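Local coordinates for N-acetylglucosamine-6-phosphate deacetylase (Thermotoga maritima, PDB 1O12), which probably removes the acetyl group from N-acetylglucosamine-6-phosphate, as a metal-dependent hydrolase of the NagA family that binds one divalent metal ion per subunit, at residues Gly128-Lys133 / Arg145-Arg150; Ala165-Ser170 / Gly187-Thr192. One frame throughout, in Å; residues are numbered along the deposited sequence.

Contact 1. Residues Gly128-Lys133 / Arg145-Arg150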
loop_
_atom_site.group_PDB
_atom_site.type_symbol
_atom_site.label_atom_id
_atom_site.label_comp_id
_atom_site.label_asym_id
_atom_site.label_seq_id
_atom_site.Cartn_x
_atom_site.Cartn_y
_atom_site.Cartn_z
ATOM N N GLY A 128 -11.563 19.970 -12.391
ATOM C CA GLY A 128 -12.876 20.420 -11.997
ATOM C C GLY A 128 -13.485 20.900 -13.307
ATOM O O GLY A 128 -12.770 21.008 -14.300
ATOM N N PRO A 129 -14.767 21.267 -13.338
ATOM C CA PRO A 129 -15.725 21.288 -12.230
ATOM C C PRO A 129 -16.512 19.997 -11.999
ATOM O O PRO A 129 -17.394 19.972 -11.143
ATOM C CB PRO A 129 -16.641 22.436 -12.618
ATOM C CG PRO A 129 -16.790 22.178 -14.140
ATOM C CD PRO A 129 -15.373 21.801 -14.576
ATOM N N TYR A 130 -16.220 18.939 -12.749
ATOM C CA TYR A 130 -16.946 17.687 -12.571
ATOM C C TYR A 130 -16.378 16.809 -11.443
ATOM O O TYR A 130 -15.991 15.640 -11.628
ATOM C CB TYR A 130 -16.980 16.928 -13.890
ATOM C CG TYR A 130 -17.295 17.839 -15.040
ATOM C CD1 TYR A 130 -18.499 18.549 -15.081
ATOM C CD2 TYR A 130 -16.361 18.059 -16.054
ATOM C CE1 TYR A 130 -18.761 19.465 -16.095
ATOM C CE2 TYR A 130 -16.610 18.971 -17.075
ATOM C CZ TYR A 130 -17.805 19.677 -17.089
ATOM O OH TYR A 130 -18.012 20.638 -18.054
ATOM N N ILE A 131 -16.356 17.368 -10.247
ATOM C CA ILE A 131 -15.833 16.636 -9.135
ATOM C C ILE A 131 -16.847 16.483 -8.034
ATOM O O ILE A 131 -17.987 16.935 -8.148
ATOM C CB ILE A 131 -14.537 17.304 -8.600
ATOM C CG1 ILE A 131 -14.785 18.772 -8.235
ATOM C CG2 ILE A 131 -13.446 17.170 -9.655
ATOM C CD1 ILE A 131 -13.523 19.513 -7.744
ATOM N N SER A 132 -16.417 15.813 -6.974
ATOM C CA SER A 132 -17.243 15.569 -5.804
ATOM C C SER A 132 -17.186 16.786 -4.874
ATOM O O SER A 132 -16.103 17.315 -4.587
ATOM C CB SER A 132 -16.707 14.338 -5.084
ATOM O OG SER A 132 -17.157 14.262 -3.755
ATOM N N LYS A 133 -18.344 17.253 -4.416
ATOM C CA LYS A 133 -18.345 18.384 -3.487
ATOM C C LYS A 133 -17.801 17.918 -2.123
ATOM O O LYS A 133 -17.240 18.720 -1.366
ATOM C CB LYS A 133 -19.757 18.963 -3.324
ATOM C CG LYS A 133 -20.291 19.692 -4.566
ATOM C CD LYS A 133 -21.796 19.800 -4.491
ATOM C CE LYS A 133 -22.378 20.524 -5.676
ATOM N NZ LYS A 133 -23.802 20.891 -5.402
ATOM N N ARG A 145 -20.276 20.896 -10.625
ATOM C CA ARG A 145 -21.541 20.438 -11.162
ATOM C C ARG A 145 -21.257 19.211 -12.009
ATOM O O ARG A 145 -20.093 18.923 -12.328
ATOM C CB ARG A 145 -22.120 21.533 -12.055
ATOM C CG ARG A 145 -21.131 21.922 -13.157
ATOM C CD ARG A 145 -21.605 23.093 -13.982
ATOM N NE ARG A 145 -20.671 23.466 -15.051
ATOM C CZ ARG A 145 -19.582 24.218 -14.893
ATOM N NH1 ARG A 145 -19.261 24.697 -13.694
ATOM N NH2 ARG A 145 -18.818 24.505 -15.942
ATOM N N PRO A 146 -22.310 18.470 -12.386
ATOM C CA PRO A 146 -22.130 17.275 -13.212
ATOM C C PRO A 146 -21.931 17.678 -14.656
ATOM O O PRO A 146 -22.338 18.755 -15.084
ATOM C CB PRO A 146 -23.434 16.516 -13.016
ATOM C CG PRO A 146 -24.421 17.624 -12.878
ATOM C CD PRO A 146 -23.715 18.596 -11.954
ATOM N N PRO A 147 -21.270 16.826 -15.422
ATOM C CA PRO A 147 -21.026 17.100 -16.836
ATOM C C PRO A 147 -22.343 17.012 -17.596
ATOM O O PRO A 147 -23.216 16.205 -17.262
ATOM C CB PRO A 147 -20.054 16.001 -17.233
ATOM C CG PRO A 147 -20.381 14.884 -16.264
ATOM C CD PRO A 147 -20.556 15.621 -14.979
ATOM N N SER A 148 -22.473 17.836 -18.631
ATOM C CA SER A 148 -23.690 17.880 -19.433
ATOM C C SER A 148 -23.307 17.806 -20.891
ATOM O O SER A 148 -22.201 18.183 -21.253
ATOM C CB SER A 148 -24.411 19.201 -19.188
ATOM O OG SER A 148 -23.718 20.250 -19.842
ATOM N N GLU A 149 -24.236 17.349 -21.731
ATOM C CA GLU A 149 -23.999 17.232 -23.175
ATOM C C GLU A 149 -23.667 18.608 -23.757
ATOM O O GLU A 149 -22.890 18.717 -24.716
ATOM C CB GLU A 149 -25.244 16.670 -23.862
ATOM C CG GLU A 149 -25.019 16.088 -25.236
ATOM C CD GLU A 149 -24.414 14.704 -25.172
ATOM O OE1 GLU A 149 -24.824 13.935 -24.269
ATOM O OE2 GLU A 149 -23.548 14.384 -26.019
ATOM N N ARG A 150 -24.266 19.643 -23.165
ATOM C CA ARG A 150 -24.063 21.033 -23.569
ATOM C C ARG A 150 -22.634 21.497 -23.274
ATOM O O ARG A 150 -22.043 22.245 -24.052
ATOM C CB ARG A 150 -25.053 21.935 -22.825
ATOM C CG ARG A 150 -24.872 23.455 -23.014
ATOM C CD ARG A 150 -25.885 24.220 -22.130
ATOM N NE ARG A 150 -27.236 23.658 -22.283
ATOM C CZ ARG A 150 -28.331 24.047 -21.612
ATOM N NH1 ARG A 150 -28.269 25.026 -20.706
ATOM N NH2 ARG A 150 -29.502 23.453 -21.854
#

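Contact 2. Residues Ala165-Ser170 / Gly187-Thr192. With FE (Fe (III) ion), chain C.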
loop_
_atom_site.group_PDB
_atom_site.type_symbol
_atom_site.label_atom_id
_atom_site.label_comp_id
_atom_site.label_asym_id
_atom_site.label_seq_id
_atom_site.Cartn_x
_atom_site.Cartn_y
_atom_site.Cartn_z
ATOM N N ALA A 165 -14.438 13.114 -10.947
ATOM C CA ALA A 165 -14.794 12.168 -9.893
ATOM C C ALA A 165 -15.753 11.139 -10.510
ATOM O O ALA A 165 -16.892 11.453 -10.772
ATOM C CB ALA A 165 -15.457 12.911 -8.740
ATOM N N PRO A 166 -15.295 9.890 -10.734
ATOM C CA PRO A 166 -16.095 8.799 -11.333
ATOM C C PRO A 166 -17.528 8.548 -10.808
ATOM O O PRO A 166 -18.371 8.006 -11.530
ATOM C CB PRO A 166 -15.214 7.567 -11.134
ATOM C CG PRO A 166 -13.836 8.137 -11.119
ATOM C CD PRO A 166 -13.990 9.378 -10.280
ATOM N N GLU A 167 -17.813 8.939 -9.569
ATOM C CA GLU A 167 -19.146 8.698 -9.023
ATOM C C GLU A 167 -20.145 9.820 -9.342
ATOM O O GLU A 167 -21.360 9.664 -9.149
ATOM C CB GLU A 167 -19.067 8.482 -7.500
ATOM C CG GLU A 167 -18.907 9.754 -6.696
ATOM C CD GLU A 167 -17.476 10.269 -6.608
ATOM O OE1 GLU A 167 -16.614 9.856 -7.432
ATOM O OE2 GLU A 167 -17.223 11.107 -5.710
ATOM N N ILE A 168 -19.640 10.942 -9.836
ATOM C CA ILE A 168 -20.501 12.070 -10.138
ATOM C C ILE A 168 -21.499 11.704 -11.234
ATOM O O ILE A 168 -21.283 10.786 -12.027
ATOM C CB ILE A 168 -19.650 13.328 -10.523
ATOM C CG1 ILE A 168 -20.438 14.599 -10.229
ATOM C CG2 ILE A 168 -19.273 13.300 -11.998
ATOM C CD1 ILE A 168 -19.641 15.918 -10.448
ATOM N N GLU A 169 -22.614 12.414 -11.260
ATOM C CA GLU A 169 -23.654 12.169 -12.253
ATOM C C GLU A 169 -23.139 12.443 -13.659
ATOM O O GLU A 169 -22.494 13.466 -13.900
ATOM C CB GLU A 169 -24.850 13.083 -11.970
ATOM C CG GLU A 169 -26.063 12.848 -12.861
ATOM C CD GLU A 169 -26.970 14.065 -12.924
ATOM O OE1 GLU A 169 -27.168 14.714 -11.862
ATOM O OE2 GLU A 169 -27.480 14.364 -14.033
ATOM N N SER A 170 -23.435 11.527 -14.577
ATOM C CA SER A 170 -23.039 11.644 -15.984
ATOM C C SER A 170 -21.537 11.623 -16.215
ATOM O O SER A 170 -21.044 12.065 -17.255
ATOM C CB SER A 170 -23.629 12.919 -16.605
ATOM O OG SER A 170 -25.031 12.807 -16.738
ATOM N N GLY A 187 -9.837 12.136 -9.493
ATOM C CA GLY A 187 -9.456 12.928 -8.340
ATOM C C GLY A 187 -10.664 13.666 -7.789
ATOM O O GLY A 187 -11.671 13.836 -8.492
ATOM N N HIS A 188 -10.565 14.090 -6.523
ATOM C CA HIS A 188 -11.638 14.808 -5.823
ATOM C C HIS A 188 -12.897 13.976 -5.868
ATOM O O HIS A 188 -13.945 14.439 -6.280
ATOM C CB HIS A 188 -11.859 16.153 -6.493
ATOM C CG HIS A 188 -10.689 17.070 -6.362
ATOM N ND1 HIS A 188 -10.339 17.664 -5.161
ATOM C CD2 HIS A 188 -9.762 17.472 -7.266
ATOM C CE1 HIS A 188 -9.253 18.398 -5.337
ATOM N NE2 HIS A 188 -8.882 18.298 -6.604
ATOM N N SER A 189 -12.778 12.737 -5.421
ATOM C CA SER A 189 -13.877 11.799 -5.479
ATOM C C SER A 189 -14.008 10.896 -4.266
ATOM O O SER A 189 -13.050 10.692 -3.521
ATOM C CB SER A 189 -13.682 10.944 -6.730
ATOM O OG SER A 189 -14.149 9.619 -6.557
ATOM N N ILE A 190 -15.207 10.362 -4.053
ATOM C CA ILE A 190 -15.399 9.411 -2.949
ATOM C C ILE A 190 -15.741 8.062 -3.544
ATOM O O ILE A 190 -16.092 7.143 -2.836
ATOM C CB ILE A 190 -16.528 9.805 -1.952
ATOM C CG1 ILE A 190 -17.812 10.137 -2.702
ATOM C CG2 ILE A 190 -16.062 10.924 -1.054
ATOM C CD1 ILE A 190 -18.851 10.789 -1.778
ATOM N N ALA A 191 -15.628 7.953 -4.856
ATOM C CA ALA A 191 -15.927 6.712 -5.539
ATOM C C ALA A 191 -15.285 5.471 -4.901
ATOM O O ALA A 191 -14.161 5.501 -4.368
ATOM C CB ALA A 191 -15.506 6.816 -7.000
ATOM N N THR A 192 -16.010 4.369 -4.995
ATOM C CA THR A 192 -15.560 3.107 -4.463
ATOM C C THR A 192 -14.614 2.495 -5.476
ATOM O O THR A 192 -14.394 3.039 -6.543
ATOM C CB THR A 192 -16.750 2.153 -4.284
ATOM O OG1 THR A 192 -17.385 1.964 -5.556
ATOM C CG2 THR A 192 -17.771 2.737 -3.306
HETATM FE FE FE C . -7.080 19.605 -6.466
#

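Contact 1. Residues Gly128-Lys133 / Arg145-Arg150
Pro-129 and Tyr-130 pack against Arg-145 and Pro-147 in a buried loop-to-loop contact, where the chain leaving strand 121-127 meets the approach to helix 149-152. The peptide bond before Pro-129 is cis, and the CG of the proline touches two flat groups. It sits over one face of the Arg-145 guanidinium, 3.5 Å from CZ, and also over one face of the Tyr-130 ring, toward the rim. On the opposite face of that ring Pro-147 makes a CH-pi contact, its CB 3.9 Å from the ring centroid and 19° off the normal, so the tyrosine is held between two prolines. The carbonyl of Arg-145 comes to the ring edge, its O 3.2 Å from CD1 of Tyr-130, and also receives a CA-H...O contact from Tyr-130 CA at 3.4 Å. The backbone hydrogen bond between the two segments runs from Arg-145 N to Pro-129 O at 3.1 Å. The Arg-145 chain runs extended from CG to NE (chi3 -179°), carrying the guanidinium across the proline to a salt bridge with Glu-151, while NH1 bonds Thr-97 O. Tyr-130 OH also bonds Glu-151, so the same Glu-151 oxygen, OE1, meets both polar ends. Tyr-130 is the centre of an inverse gamma turn, closed by a weak bond from Ile-131 N to Pro-129 O, here in a loop following a barrel strand of the amidohydrolase TIM-barrel fold, just beyond the metal ligand Glu-127.

Contact 2. Residues Ala165-Ser170 / Gly187-Thr192
An ST turn at Ser-189, one residue beyond the metal ligand His-188, is gripped by the Glu-167 carboxylate where two loops follow neighbouring parallel strands, 159-164 and 183-186, of the amidohydrolase TIM barrel. Residues 165-168 form a type I beta turn, closed by Ile-168 N to Ala-165 O at 2.9 Å, which presents Glu-167 to the second loop. Its side chain bends at chi2 (-82°), turning the carboxylate toward Ser-189 and Ile-190. Ser-189 OG donates to Glu-167 OE1 at 2.6 Å, from the syn side but tilted out of the carboxylate plane, while OE2 receives Ile-190 N at 2.7 Å from above that plane, in a nearly straight bond (176°). Thus each carboxylate oxygen holds a different donor of the turn. Beside these bonds Ala-165 CB comes close to Ser-189 CB, and Pro-166 packs on Ala-191. His-188 turns its ring away from this packing and binds the iron(III) ion through NE2 at 2.2 Å; Glu-127 and His-209 are the other protein ligands, and ND1 is held by Lys-135 O. Within the ST turn, Ser-189 OG accepts Ala-191 N at 2.8 Å.

How the contacts relate
Both contacts are largely buried and lie on the same side of the chain's centre, their own centres 10 Å apart. Together they join loops following three neighbouring barrel strands, 121-127, 159-164 and 183-186. Residues 128-133 link them: Tyr-130 O probably accepts a hydrogen bond from Ala-165 N, and Ser-132 N probably donates one to His-188 O. Pro-147 and Ser-170 also meet by packing. Contact 1 relies on rings and a guanidinium lying against a proline, its charge answered beyond the two segments; contact 2 is held by a carboxylate and backbone or hydroxyl donors. Contact 2 includes an iron ligand, whereas the Pro-129 side chain stays about 12 Å from the metal.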